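Local coordinates for beta-fructofuranosidase, insoluble isoenzyme CWINV1 (Arabidopsis thaliana, PDB 2OXB), which hydrolyses sucrose and 1-kestose, and to a lesser extent neokestose and levan, by releasing terminal non-reducing beta-D-fructofuranoside residues, at residues Tyr271-Ala276 with Gly292-Ser297; Gln312-Lys317 with Val483-Gly488; Glu421-Tyr426 with Ser445-Ser450. The protein carries 1 engineered substitution. One frame throughout, in Å; residues are numbered along the deposited sequence.

Interaction 1. Residues Tyr271-Ala276 with Gly292-Ser297; sequences YGKYYA and GWTNES. With NAG (2-acetamido-2-deoxy-beta-D-glucopyranose), chain C; FRU (beta-D-fructofuranose), chain B.
Tyr-275 and Trp-293 are tied through their backbones, Trp-293 N donating to Tyr-275 O over 3.0 Å, where two loops run past each other, their courses 136° apart. A second tie uses a side chain: the hydroxyl OG1 of Thr-294 donates to Lys-273 O at 2.6 Å, meeting the carbonyl nearly head-on. Lys-273 itself leaves the backbone with CG opposite N (chi1 -160°) and then bends at every later torsion, which curls the chain over Asn-295, CD lying 3.5 Å from Asn-295 CB. The amine finishes at the serine, Lys-273 NZ donating to Ser-297 OG over 2.6 Å; Asp-457 offers it a long, weak ion pair as well. Asn-295 carries the N-linked sugar, ND2 bonded to C1 of the NAG. At the other end the rings of Tyr-275 and Trp-293 meet rim to rim, with Tyr-275 CD2 3.6 Å from Trp-293 CZ3. The Tyr-275 hydroxyl is held by Leu-234 O and by the engineered Gln-199, and Tyr-275 CE2 lies 3.1 Å from O1 of the bound fructose. Gly-292 CA packs 3.7 Å from Tyr-274 CZ. Three hydrogen bonds, two onto carbonyls and one from the lysine amine, thus pin the loops together, and the same buried contact carries Tyr-275 beside the bound sugar and Asn-295 under the N-glycan.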
loop_
_atom_site.group_PDB
_atom_site.type_symbol
_atom_site.label_atom_id
_atom_site.label_comp_id
_atom_site.label_asym_id
_atom_site.label_seq_id
_atom_site.Cartn_x
_atom_site.Cartn_y
_atom_site.Cartn_z
ATOM N N TYR A 271 6.146 -1.957 -5.060
ATOM C CA TYR A 271 6.914 -3.042 -5.652
ATOM C C TYR A 271 7.731 -3.830 -4.650
ATOM O O TYR A 271 8.882 -4.182 -4.910
ATOM C CB TYR A 271 7.813 -2.486 -6.753
ATOM C CG TYR A 271 7.019 -1.926 -7.911
ATOM C CD1 TYR A 271 6.823 -2.676 -9.075
ATOM C CD2 TYR A 271 6.421 -0.668 -7.821
ATOM C CE1 TYR A 271 6.052 -2.191 -10.126
ATOM C CE2 TYR A 271 5.648 -0.171 -8.859
ATOM C CZ TYR A 271 5.470 -0.940 -10.011
ATOM O OH TYR A 271 4.721 -0.426 -11.036
ATOM N N GLY A 272 7.099 -4.131 -3.516
ATOM C CA GLY A 272 7.736 -4.865 -2.432
ATOM C C GLY A 272 6.690 -5.585 -1.603
ATOM O O GLY A 272 5.761 -6.142 -2.165
ATOM N N LYS A 273 6.805 -5.574 -0.280
ATOM C CA LYS A 273 5.824 -6.274 0.534
ATOM C C LYS A 273 4.564 -5.452 0.774
ATOM O O LYS A 273 4.440 -4.765 1.789
ATOM C CB LYS A 273 6.428 -6.681 1.881
ATOM C CG LYS A 273 5.665 -7.800 2.589
ATOM C CD LYS A 273 5.859 -9.145 1.888
ATOM C CE LYS A 273 7.101 -9.886 2.382
ATOM N NZ LYS A 273 7.028 -10.307 3.829
ATOM N N TYR A 274 3.611 -5.541 -0.146
ATOM C CA TYR A 274 2.375 -4.794 -0.001
ATOM C C TYR A 274 1.176 -5.681 -0.282
ATOM O O TYR A 274 1.261 -6.581 -1.112
ATOM C CB TYR A 274 2.368 -3.640 -0.992
ATOM C CG TYR A 274 1.755 -2.371 -0.469
ATOM C CD1 TYR A 274 2.210 -1.808 0.719
ATOM C CD2 TYR A 274 0.778 -1.690 -1.196
ATOM C CE1 TYR A 274 1.725 -0.599 1.178
ATOM C CE2 TYR A 274 0.277 -0.465 -0.744
ATOM C CZ TYR A 274 0.768 0.074 0.452
ATOM O OH TYR A 274 0.344 1.303 0.913
ATOM N N TYR A 275 0.053 -5.435 0.391
ATOM C CA TYR A 275 -1.133 -6.238 0.120
ATOM C C TYR A 275 -2.427 -5.775 0.772
ATOM O O TYR A 275 -2.425 -5.030 1.740
ATOM C CB TYR A 275 -0.875 -7.689 0.500
ATOM C CG TYR A 275 -1.766 -8.667 -0.219
ATOM C CD1 TYR A 275 -1.813 -8.699 -1.629
ATOM C CD2 TYR A 275 -2.518 -9.611 0.497
ATOM C CE1 TYR A 275 -2.581 -9.653 -2.300
ATOM C CE2 TYR A 275 -3.283 -10.566 -0.163
ATOM C CZ TYR A 275 -3.308 -10.586 -1.557
ATOM O OH TYR A 275 -4.029 -11.565 -2.192
ATOM N N ALA A 276 -3.540 -6.238 0.214
ATOM C CA ALA A 276 -4.863 -5.912 0.716
ATOM C C ALA A 276 -5.127 -4.408 0.733
ATOM O O ALA A 276 -6.057 -3.948 1.403
ATOM C CB ALA A 276 -5.036 -6.497 2.105
ATOM N N GLY A 292 -2.378 0.208 3.281
ATOM C CA GLY A 292 -1.812 -1.050 2.817
ATOM C C GLY A 292 -1.338 -1.888 3.991
ATOM O O GLY A 292 -0.723 -1.362 4.921
ATOM N N TRP A 293 -1.606 -3.193 3.938
ATOM C CA TRP A 293 -1.244 -4.105 5.013
ATOM C C TRP A 293 0.237 -4.512 5.152
ATOM O O TRP A 293 0.852 -4.212 6.174
ATOM C CB TRP A 293 -2.165 -5.339 4.969
ATOM C CG TRP A 293 -1.666 -6.533 5.747
ATOM C CD1 TRP A 293 -1.129 -6.535 7.005
ATOM C CD2 TRP A 293 -1.628 -7.895 5.292
ATOM N NE1 TRP A 293 -0.751 -7.812 7.356
ATOM C CE2 TRP A 293 -1.049 -8.666 6.326
ATOM C CE3 TRP A 293 -2.028 -8.538 4.107
ATOM C CZ2 TRP A 293 -0.858 -10.048 6.217
ATOM C CZ3 TRP A 293 -1.839 -9.915 3.996
ATOM C CH2 TRP A 293 -1.255 -10.656 5.051
ATOM N N THR A 294 0.836 -5.178 4.175
ATOM C CA THR A 294 2.252 -5.566 4.334
ATOM C C THR A 294 2.501 -6.732 5.294
ATOM O O THR A 294 2.533 -6.577 6.519
ATOM C CB THR A 294 3.145 -4.383 4.813
ATOM O OG1 THR A 294 3.330 -3.457 3.740
ATOM C CG2 THR A 294 4.520 -4.883 5.258
ATOM N N ASN A 295 2.710 -7.890 4.683
ATOM C CA ASN A 295 2.993 -9.150 5.340
ATOM C C ASN A 295 4.033 -8.991 6.420
ATOM O O ASN A 295 4.497 -7.902 6.729
ATOM C CB ASN A 295 3.576 -10.124 4.317
ATOM C CG ASN A 295 2.768 -11.375 4.161
ATOM O OD1 ASN A 295 2.082 -11.810 5.087
ATOM N ND2 ASN A 295 2.875 -11.981 2.980
ATOM N N GLU A 296 4.430 -10.138 6.942
ATOM C CA GLU A 296 5.444 -10.239 7.966
ATOM C C GLU A 296 6.553 -11.086 7.328
ATOM O O GLU A 296 6.342 -12.274 7.100
ATOM C CB GLU A 296 4.868 -10.983 9.156
ATOM C CG GLU A 296 5.662 -10.833 10.418
ATOM C CD GLU A 296 5.349 -9.536 11.126
ATOM O OE1 GLU A 296 4.154 -9.319 11.400
ATOM O OE2 GLU A 296 6.287 -8.751 11.401
ATOM N N SER A 297 7.713 -10.492 7.036
ATOM C CA SER A 297 8.826 -11.219 6.406
ATOM C C SER A 297 9.559 -12.209 7.316
ATOM O O SER A 297 10.535 -12.833 6.900
ATOM C CB SER A 297 9.857 -10.236 5.823
ATOM O OG SER A 297 9.421 -9.650 4.606
HETATM C C1 NAG C . 3.632 -13.211 2.881
HETATM C C2 NAG C . 4.586 -13.163 1.677
HETATM C C3 NAG C . 5.636 -14.292 1.711
HETATM C C4 NAG C . 6.246 -14.516 3.097
HETATM C C5 NAG C . 5.089 -14.638 4.083
HETATM C C6 NAG C . 5.442 -14.971 5.528
HETATM C C7 NAG C . 3.821 -14.405 -0.250
HETATM C C8 NAG C . 2.724 -15.426 0.032
HETATM N N2 NAG C . 3.818 -13.272 0.450
HETATM O O3 NAG C . 6.668 -14.022 0.773
HETATM O O4 NAG C . 7.008 -15.712 3.081
HETATM O O5 NAG C . 4.351 -13.413 4.094
HETATM O O6 NAG C . 4.262 -15.202 6.292
HETATM O O7 NAG C . 4.671 -14.654 -1.103
HETATM C C1 FRU B . -6.493 -10.949 1.757
HETATM C C2 FRU B . -7.595 -11.936 2.164
HETATM C C3 FRU B . -8.980 -11.451 1.691
HETATM C C4 FRU B . -9.916 -11.965 2.748
HETATM C C5 FRU B . -9.023 -11.926 3.988
HETATM C C6 FRU B . -9.174 -13.133 4.892
HETATM O O1 FRU B . -6.344 -10.888 0.350
HETATM O O2 FRU B . -7.440 -13.354 1.789
HETATM O O3 FRU B . -9.352 -11.949 0.410
HETATM O O4 FRU B . -11.063 -11.122 2.902
HETATM O O5 FRU B . -7.669 -11.894 3.560
HETATM O O6 FRU B . -10.439 -13.057 5.525
#

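Interaction 2. Residues Gln312-Lys317 with Val483-Gly488; sequences QTIPRK and VVESFG
Arg-316 and Glu-485 reach for each other from opposite directions and form a buried salt bridge, NH1 to OE2 at 2.7 Å, although as a hydrogen bond it is weak because the N-H points well off the oxygen (125°). The arginine chain bends at chi2 while the glutamate runs extended beyond CG, and the guanidinium and carboxylate planes end 36° apart, so the two groups do not meet as a flat, two-pronged pair. NH1 is also used within its own segment: Arg-316 NH1 donates to Ile-314 O over 3.2 Å, in the carbonyl plane and on a lone pair. Phe-487 CZ lies over one face of the guanidinium, offset toward the rim and 3.2 Å from Arg-316 NH2, with the planes 60° apart. This knot joins the two modules of the GH32 architecture, since strand 316-320 belongs to the five-bladed beta-propeller and strand 483-488 to the C-terminal beta-sandwich. The carboxylate also lies against aliphatic groups, with Glu-485 OE1 beside Ile-314 CG2 and OE2 beside Thr-313 CB. The rest is loose: close contacts are confined to Thr-313, Ile-314 and Arg-316 against Glu-485 and Phe-487, and only 213 Å² is buried. The backbones stay apart, the nearest CA atoms, those of Thr-313 and Glu-485, being 8.2 Å from each other, and side chains bridge the gap. Outside the two segments, Arg-316 NH2 has a long, weak ion pair with Asp-270, while the Thr-313 hydroxyl bonds to Gly-292 O.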
loop_
_atom_site.group_PDB
_atom_site.type_symbol
_atom_site.label_atom_id
_atom_site.label_comp_id
_atom_site.label_asym_id
_atom_site.label_seq_id
_atom_site.Cartn_x
_atom_site.Cartn_y
_atom_site.Cartn_z
ATOM N N GLN A 312 0.611 -1.990 9.734
ATOM C CA GLN A 312 -0.135 -1.245 8.734
ATOM C C GLN A 312 0.795 -0.151 8.239
ATOM O O GLN A 312 1.348 0.607 9.035
ATOM C CB GLN A 312 -1.382 -0.625 9.359
ATOM C CG GLN A 312 -2.466 -0.315 8.358
ATOM C CD GLN A 312 -3.229 -1.564 7.907
ATOM O OE1 GLN A 312 -3.959 -1.536 6.910
ATOM N NE2 GLN A 312 -3.077 -2.661 8.653
ATOM N N THR A 313 0.994 -0.088 6.931
ATOM C CA THR A 313 1.853 0.934 6.374
ATOM C C THR A 313 1.232 2.313 6.573
ATOM O O THR A 313 0.004 2.459 6.632
ATOM C CB THR A 313 2.057 0.720 4.883
ATOM O OG1 THR A 313 0.781 0.719 4.231
ATOM C CG2 THR A 313 2.760 -0.587 4.642
ATOM N N ILE A 314 2.087 3.325 6.660
ATOM C CA ILE A 314 1.616 4.682 6.848
ATOM C C ILE A 314 0.643 5.056 5.748
ATOM O O ILE A 314 0.904 4.835 4.564
ATOM C CB ILE A 314 2.770 5.709 6.837
ATOM C CG1 ILE A 314 2.201 7.105 7.062
ATOM C CG2 ILE A 314 3.500 5.661 5.495
ATOM C CD1 ILE A 314 3.190 8.201 6.798
ATOM N N PRO A 315 -0.500 5.634 6.132
ATOM C CA PRO A 315 -1.503 6.037 5.149
ATOM C C PRO A 315 -0.826 6.879 4.081
ATOM O O PRO A 315 -0.131 7.822 4.396
ATOM C CB PRO A 315 -2.501 6.825 5.991
ATOM C CG PRO A 315 -2.446 6.105 7.319
ATOM C CD PRO A 315 -0.950 5.941 7.504
ATOM N N ARG A 316 -0.997 6.515 2.819
ATOM C CA ARG A 316 -0.381 7.275 1.741
ATOM C C ARG A 316 -1.430 8.144 1.073
ATOM O O ARG A 316 -2.631 7.920 1.219
ATOM C CB ARG A 316 0.252 6.333 0.683
ATOM C CG ARG A 316 1.587 5.633 1.071
ATOM C CD ARG A 316 1.596 4.160 0.630
ATOM N NE ARG A 316 2.899 3.457 0.636
ATOM C CZ ARG A 316 3.761 3.406 1.656
ATOM N NH1 ARG A 316 3.501 4.037 2.803
ATOM N NH2 ARG A 316 4.872 2.686 1.538
ATOM N N LYS A 317 -0.957 9.156 0.361
ATOM C CA LYS A 317 -1.837 10.030 -0.391
ATOM C C LYS A 317 -1.517 9.720 -1.843
ATOM O O LYS A 317 -0.367 9.827 -2.252
ATOM C CB LYS A 317 -1.536 11.503 -0.100
ATOM C CG LYS A 317 -2.437 12.488 -0.848
ATOM C CD LYS A 317 -1.903 13.933 -0.834
ATOM C CE LYS A 317 -2.819 14.861 -1.668
ATOM N NZ LYS A 317 -2.355 16.274 -1.849
ATOM N N VAL A 483 10.130 -2.440 9.954
ATOM C CA VAL A 483 9.595 -1.970 8.686
ATOM C C VAL A 483 10.281 -0.741 8.110
ATOM O O VAL A 483 10.551 0.237 8.813
ATOM C CB VAL A 483 8.096 -1.665 8.786
ATOM C CG1 VAL A 483 7.845 -0.675 9.902
ATOM C CG2 VAL A 483 7.601 -1.104 7.467
ATOM N N VAL A 484 10.535 -0.797 6.810
ATOM C CA VAL A 484 11.187 0.288 6.102
ATOM C C VAL A 484 10.484 0.537 4.787
ATOM O O VAL A 484 10.348 -0.369 3.969
ATOM C CB VAL A 484 12.642 -0.060 5.817
ATOM C CG1 VAL A 484 13.497 0.229 7.042
ATOM C CG2 VAL A 484 12.743 -1.519 5.448
ATOM N N GLU A 485 10.038 1.769 4.591
ATOM C CA GLU A 485 9.342 2.131 3.365
ATOM C C GLU A 485 10.205 3.032 2.501
ATOM O O GLU A 485 10.692 4.076 2.957
ATOM C CB GLU A 485 8.036 2.834 3.699
ATOM C CG GLU A 485 7.084 1.951 4.464
ATOM C CD GLU A 485 5.855 2.689 4.919
ATOM O OE1 GLU A 485 6.013 3.650 5.693
ATOM O OE2 GLU A 485 4.742 2.309 4.503
ATOM N N SER A 486 10.392 2.624 1.251
ATOM C CA SER A 486 11.210 3.388 0.324
ATOM C C SER A 486 10.364 4.214 -0.642
ATOM O O SER A 486 9.300 3.778 -1.091
ATOM C CB SER A 486 12.130 2.445 -0.459
ATOM O OG SER A 486 12.777 1.531 0.410
ATOM N N PHE A 487 10.848 5.412 -0.960
ATOM C CA PHE A 487 10.148 6.316 -1.876
ATOM C C PHE A 487 11.132 7.014 -2.821
ATOM O O PHE A 487 12.133 7.565 -2.385
ATOM C CB PHE A 487 9.349 7.350 -1.065
ATOM C CG PHE A 487 8.242 6.755 -0.240
ATOM C CD1 PHE A 487 6.949 6.684 -0.736
ATOM C CD2 PHE A 487 8.496 6.261 1.032
ATOM C CE1 PHE A 487 5.908 6.128 0.035
ATOM C CE2 PHE A 487 7.474 5.702 1.814
ATOM C CZ PHE A 487 6.180 5.636 1.316
ATOM N N GLY A 488 10.844 6.973 -4.116
ATOM C CA GLY A 488 11.733 7.591 -5.077
ATOM C C GLY A 488 11.000 8.550 -5.980
ATOM O O GLY A 488 9.841 8.337 -6.312
#

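Interaction 3. Residues Glu421-Tyr426 with Ser445-Ser450; sequences EYTSVY and SDQSRS
Thr-423 and Ser-450 join hydroxyl to hydroxyl, OG1 to OG at 2.6 Å, and either could be the donor. The threonine presents OG1 by setting it opposite its own carbonyl carbon (chi1 -77°), which leaves the methyl CG2 leaning toward Asp-446 O. A valine in place of Thr-423 would probably leave the Ser-450 hydroxyl without this mate and freer to turn. Next along, Ser-424 and Asp-446 make an antiparallel hydrogen-bonded pair: Asp-446 N donates to Ser-424 O over 3.2 Å, and the return bond from Ser-424 N to Asp-446 O is weak. Beyond it Val-425 and Ser-445 form the non-hydrogen-bonded pair. The strand 439-446 then gives way to a type I turn, Gln-447 to Ser-450, closed by Ser-450 N on Gln-447 O at 3.0 Å. Two side-chain bonds brace it, Ser-448 OG donating to Asp-446 OD2 over 2.6 Å and Ser-445 OG to Gln-447 OE1 over 3.0 Å; that amide oxygen is also bonded to Ser-497. At the far end Tyr-422 N bonds weakly to Arg-449 O.

Packing is divided between the two faces of this hairpin. On one, Val-425 CG2 rests 3.2 Å from Ser-445 OG, and both residues touch Ser-486 in the opposing sheet of the sandwich. On the other, Ser-424 OG lies 3.4 Å from Asp-446 CB, and the Tyr-426 ring crosses the aspartate with its plane 23° from that of the carboxylate. Arg-449 CB lies against the Tyr-422 ring, 4.3 Å from Tyr-422 CE2. With regular strand pairing fading here, the Thr-423 to Ser-450 hydroxyl pair adds to the remaining, partly weak backbone bonds in holding the turn against the neighbouring strand.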
loop_
_atom_site.group_PDB
_atom_site.type_symbol
_atom_site.label_atom_id
_atom_site.label_comp_id
_atom_site.label_asym_id
_atom_site.label_seq_id
_atom_site.Cartn_x
_atom_site.Cartn_y
_atom_site.Cartn_z
ATOM N N GLU A 421 25.429 -6.612 8.673
ATOM C CA GLU A 421 24.036 -6.700 8.258
ATOM C C GLU A 421 23.513 -5.287 8.032
ATOM O O GLU A 421 23.563 -4.445 8.922
ATOM C CB GLU A 421 23.178 -7.451 9.297
ATOM C CG GLU A 421 22.849 -6.693 10.558
ATOM C CD GLU A 421 22.187 -7.563 11.620
ATOM O OE1 GLU A 421 21.931 -7.055 12.727
ATOM O OE2 GLU A 421 21.925 -8.754 11.354
ATOM N N TYR A 422 23.046 -5.025 6.814
ATOM C CA TYR A 422 22.516 -3.715 6.436
ATOM C C TYR A 422 21.489 -3.867 5.314
ATOM O O TYR A 422 21.407 -4.913 4.654
ATOM C CB TYR A 422 23.653 -2.794 5.961
ATOM C CG TYR A 422 24.406 -3.367 4.789
ATOM C CD1 TYR A 422 24.005 -3.110 3.476
ATOM C CD2 TYR A 422 25.439 -4.289 4.996
ATOM C CE1 TYR A 422 24.608 -3.773 2.402
ATOM C CE2 TYR A 422 26.045 -4.957 3.936
ATOM C CZ TYR A 422 25.623 -4.700 2.640
ATOM O OH TYR A 422 26.191 -5.410 1.603
ATOM N N THR A 423 20.699 -2.815 5.114
ATOM C CA THR A 423 19.690 -2.800 4.065
ATOM C C THR A 423 20.113 -1.707 3.113
ATOM O O THR A 423 20.601 -0.672 3.541
ATOM C CB THR A 423 18.297 -2.551 4.656
ATOM O OG1 THR A 423 17.826 -3.770 5.254
ATOM C CG2 THR A 423 17.327 -2.101 3.580
ATOM N N SER A 424 19.951 -1.933 1.819
ATOM C CA SER A 424 20.419 -0.945 0.867
ATOM C C SER A 424 19.519 -0.593 -0.296
ATOM O O SER A 424 19.518 -1.269 -1.319
ATOM C CB SER A 424 21.772 -1.403 0.336
ATOM O OG SER A 424 21.735 -2.804 0.077
ATOM N N VAL A 425 18.755 0.478 -0.133
ATOM C CA VAL A 425 17.890 0.952 -1.195
ATOM C C VAL A 425 18.751 1.949 -1.967
ATOM O O VAL A 425 19.400 2.817 -1.373
ATOM C CB VAL A 425 16.667 1.661 -0.624
ATOM C CG1 VAL A 425 15.862 2.292 -1.738
ATOM C CG2 VAL A 425 15.826 0.663 0.164
ATOM N N TYR A 426 18.770 1.828 -3.287
ATOM C CA TYR A 426 19.590 2.720 -4.077
ATOM C C TYR A 426 19.072 2.870 -5.493
ATOM O O TYR A 426 18.010 2.352 -5.838
ATOM C CB TYR A 426 21.016 2.186 -4.092
ATOM C CG TYR A 426 21.111 0.763 -4.579
ATOM C CD1 TYR A 426 20.928 0.458 -5.923
ATOM C CD2 TYR A 426 21.364 -0.282 -3.696
ATOM C CE1 TYR A 426 20.997 -0.849 -6.382
ATOM C CE2 TYR A 426 21.431 -1.605 -4.143
ATOM C CZ TYR A 426 21.246 -1.879 -5.490
ATOM O OH TYR A 426 21.309 -3.175 -5.948
ATOM N N SER A 445 15.925 -2.253 -3.801
ATOM C CA SER A 445 15.837 -2.343 -2.339
ATOM C C SER A 445 16.357 -3.720 -1.964
ATOM O O SER A 445 15.588 -4.670 -1.852
ATOM C CB SER A 445 14.388 -2.204 -1.867
ATOM O OG SER A 445 14.339 -2.102 -0.462
ATOM N N ASP A 446 17.672 -3.821 -1.801
ATOM C CA ASP A 446 18.317 -5.084 -1.465
ATOM C C ASP A 446 18.035 -5.549 -0.040
ATOM O O ASP A 446 18.120 -4.771 0.918
ATOM C CB ASP A 446 19.823 -4.965 -1.658
ATOM C CG ASP A 446 20.386 -6.099 -2.469
ATOM O OD1 ASP A 446 20.268 -6.040 -3.722
ATOM O OD2 ASP A 446 20.927 -7.049 -1.850
ATOM N N GLN A 447 17.728 -6.833 0.100
ATOM C CA GLN A 447 17.411 -7.407 1.404
ATOM C C GLN A 447 18.294 -8.604 1.767
ATOM O O GLN A 447 18.214 -9.131 2.876
ATOM C CB GLN A 447 15.937 -7.794 1.397
ATOM C CG GLN A 447 15.046 -6.702 0.780
ATOM C CD GLN A 447 14.720 -5.580 1.760
ATOM O OE1 GLN A 447 14.387 -4.459 1.361
ATOM N NE2 GLN A 447 14.796 -5.886 3.054
ATOM N N SER A 448 19.138 -9.007 0.817
ATOM C CA SER A 448 20.075 -10.128 0.954
ATOM C C SER A 448 20.880 -10.175 2.259
ATOM O O SER A 448 21.151 -11.250 2.779
ATOM C CB SER A 448 21.045 -10.099 -0.218
ATOM O OG SER A 448 21.726 -8.863 -0.226
ATOM N N ARG A 449 21.291 -9.016 2.763
ATOM C CA ARG A 449 22.046 -8.952 4.015
ATOM C C ARG A 449 21.304 -8.136 5.084
ATOM O O ARG A 449 21.911 -7.695 6.055
ATOM C CB ARG A 449 23.448 -8.341 3.792
ATOM C CG ARG A 449 24.514 -9.284 3.176
ATOM C CD ARG A 449 24.456 -9.335 1.649
ATOM N NE ARG A 449 24.452 -10.705 1.132
ATOM C CZ ARG A 449 25.399 -11.611 1.372
ATOM N NH1 ARG A 449 26.449 -11.301 2.124
ATOM N NH2 ARG A 449 25.291 -12.833 0.865
ATOM N N SER A 450 19.997 -7.945 4.910
ATOM C CA SER A 450 19.207 -7.175 5.868
ATOM C C SER A 450 19.321 -7.649 7.313
ATOM O O SER A 450 19.089 -6.866 8.239
ATOM C CB SER A 450 17.726 -7.159 5.465
ATOM O OG SER A 450 17.472 -6.194 4.449
#

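Overall arrangement
The three contacts step from the catalytic propeller into the C-terminal sandwich. Interactions 1 and 2 have centres 10 Å apart and touch directly, Tyr-274 of the one packing on Arg-316 of the other. Interaction 3 lies about 17 Å, centre to centre, from each of the others. It still touches interaction 2, because strand 483-488 lies in the sheet of the sandwich that faces the hairpin of strands 423-431 and 439-446. Along the chain interaction 1 closes first; interaction 2 then spans a long excursion in which interaction 3 is nested. Continuous packing therefore links the loops beside the sucrose site to the sandwich through the domain interface.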